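Local coordinates for predicted protein (Acinetobacter sp. RUH2624, PDB 4MEA), which is a secreted Cif virulence factor of the alpha/beta hydrolase fold with epoxide hydrolase activity, at residues Val62-Phe67 with Ile88-Pro93. Sequence-based numbering, arbitrary orientation.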
# COMPACT_ATOMS: atom_id res chain seq x y z
N VAL A 62 25.47 -6.31 19.64
CA VAL A 62 24.66 -5.12 19.41
C VAL A 62 23.37 -5.52 18.67
O VAL A 62 23.43 -6.22 17.67
CB VAL A 62 25.46 -4.06 18.62
CG1 VAL A 62 24.58 -2.86 18.24
CG2 VAL A 62 26.69 -3.62 19.44
N PHE A 63 22.22 -5.11 19.20
CA PHE A 63 20.91 -5.47 18.65
C PHE A 63 20.20 -4.24 18.12
O PHE A 63 20.05 -3.25 18.84
CB PHE A 63 20.00 -6.09 19.71
CG PHE A 63 20.53 -7.35 20.35
CD1 PHE A 63 20.24 -8.59 19.81
CD2 PHE A 63 21.28 -7.28 21.52
CE1 PHE A 63 20.72 -9.76 20.41
CE2 PHE A 63 21.76 -8.44 22.13
CZ PHE A 63 21.48 -9.68 21.57
N ILE A 64 19.73 -4.31 16.88
CA ILE A 64 19.07 -3.19 16.23
C ILE A 64 17.64 -3.55 15.77
O ILE A 64 17.46 -4.37 14.86
CB ILE A 64 19.87 -2.71 15.01
CG1 ILE A 64 21.33 -2.41 15.40
CG2 ILE A 64 19.21 -1.49 14.38
CD1 ILE A 64 21.48 -1.18 16.35
N HIS A 65 16.65 -2.92 16.39
CA HIS A 65 15.24 -3.16 16.09
C HIS A 65 14.80 -2.54 14.77
O HIS A 65 15.58 -1.87 14.09
CB HIS A 65 14.38 -2.57 17.21
CG HIS A 65 14.29 -1.07 17.16
ND1 HIS A 65 13.32 -0.41 16.43
CD2 HIS A 65 15.07 -0.11 17.71
CE1 HIS A 65 13.50 0.89 16.55
NE2 HIS A 65 14.55 1.10 17.33
N GLY A 66 13.53 -2.73 14.42
CA GLY A 66 12.94 -2.10 13.25
C GLY A 66 11.57 -1.49 13.53
O GLY A 66 11.26 -1.15 14.67
N PHE A 67 10.75 -1.39 12.48
CA PHE A 67 9.45 -0.72 12.55
C PHE A 67 8.47 -1.48 13.42
O PHE A 67 8.37 -2.71 13.34
CB PHE A 67 8.88 -0.59 11.13
CG PHE A 67 7.55 0.11 11.08
CD1 PHE A 67 7.47 1.49 11.21
CD2 PHE A 67 6.39 -0.60 10.84
CE1 PHE A 67 6.25 2.15 11.14
CE2 PHE A 67 5.16 0.05 10.76
CZ PHE A 67 5.10 1.43 10.91
N ILE A 88 23.93 -4.78 23.95
CA ILE A 88 23.59 -3.38 23.69
C ILE A 88 22.46 -3.33 22.68
O ILE A 88 22.56 -3.89 21.59
CB ILE A 88 24.81 -2.63 23.11
CG1 ILE A 88 25.99 -2.70 24.09
CG2 ILE A 88 24.44 -1.18 22.79
CD1 ILE A 88 27.32 -2.37 23.46
N ALA A 89 21.36 -2.67 23.04
CA ALA A 89 20.24 -2.50 22.11
C ALA A 89 19.98 -1.01 21.94
O ALA A 89 19.70 -0.30 22.91
CB ALA A 89 18.99 -3.23 22.62
N ILE A 90 20.09 -0.55 20.70
CA ILE A 90 19.98 0.87 20.39
C ILE A 90 18.68 1.17 19.67
O ILE A 90 18.28 0.44 18.77
CB ILE A 90 21.16 1.31 19.48
CG1 ILE A 90 22.50 0.95 20.13
CG2 ILE A 90 21.07 2.80 19.16
CD1 ILE A 90 23.69 1.05 19.17
N ASP A 91 18.02 2.26 20.07
CA ASP A 91 16.86 2.78 19.35
C ASP A 91 17.31 3.44 18.04
O ASP A 91 18.16 4.34 18.06
CB ASP A 91 16.11 3.82 20.19
CG ASP A 91 15.28 3.19 21.28
OD1 ASP A 91 15.05 1.96 21.22
OD2 ASP A 91 14.83 3.93 22.19
N LEU A 92 16.75 3.00 16.91
CA LEU A 92 17.10 3.60 15.61
C LEU A 92 16.92 5.11 15.63
O LEU A 92 16.01 5.62 16.28
CB LEU A 92 16.23 3.02 14.50
CG LEU A 92 16.60 1.66 13.91
CD1 LEU A 92 15.53 1.20 12.90
CD2 LEU A 92 17.98 1.73 13.25
N PRO A 93 17.78 5.82 14.90
CA PRO A 93 17.61 7.27 14.79
C PRO A 93 16.15 7.65 14.53
O PRO A 93 15.51 7.11 13.62
CB PRO A 93 18.48 7.63 13.58
CG PRO A 93 19.57 6.58 13.59
CD PRO A 93 18.87 5.31 14.05
O HOH W 1 17.49 -2.18 19.18
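The imidazole of His65 reaches across to the backbone of Leu92, where His65 NE2 accepts the N-H of Leu92 at 2.9 Å; the bond is nearly straight at hydrogen, although the donor stands 34° out of the ring plane. His65 ND1 donates to Gly66 O, 2.8 Å away and almost in the plane of the imidazole. Bonded at both nitrogens, the ring is fixed in rotation and bridges segments 62-67 and 88-93 just beyond the ends of their strands. Its CG sits between the backbone N and the carbonyl carbon (chi1 74°), which swings the ring over toward Ile90 O and Asp91 CA at its edge. Leu92 CG lies over one face, offset toward the rim, in a CH-pi contact 4.3 Å from the centroid of the His65 ring, and Leu92 CD1 touches His65 O. The side chains of Leu92 and Ile64 cross at about a right angle, Leu92 CD2 meeting Ile64 CG2 at 3.6 Å. Ile64 and Ile90 run side by side, CD1 of the first against CB of the second, and Ile90 CD1 continues the apolar layer to Val62 CG1; helix 108-123 covers this face through Ile119. Phe63 and Ala89 occupy the opposite face, under Met78 of helix 75-81. Between the strands, Phe63 N donates to Ile88 O at 2.7 Å and Ile90 N to Phe63 O at 3.3 Å. Where the segments then splay, a water takes over, donating to Phe63 O and Ile90 O and accepting from His65 N. Asp91 turns its carboxylate to His50, Trp71 and Gln97. Parallel strands 61-64 and 87-90, joined through helix 75-81, form a beta-alpha-beta crossover of the alpha/beta hydrolase fold; His65-Gly66 probably corresponds to the HG motif that, in epoxide hydrolases of this fold, leads into the oxyanion-hole loop.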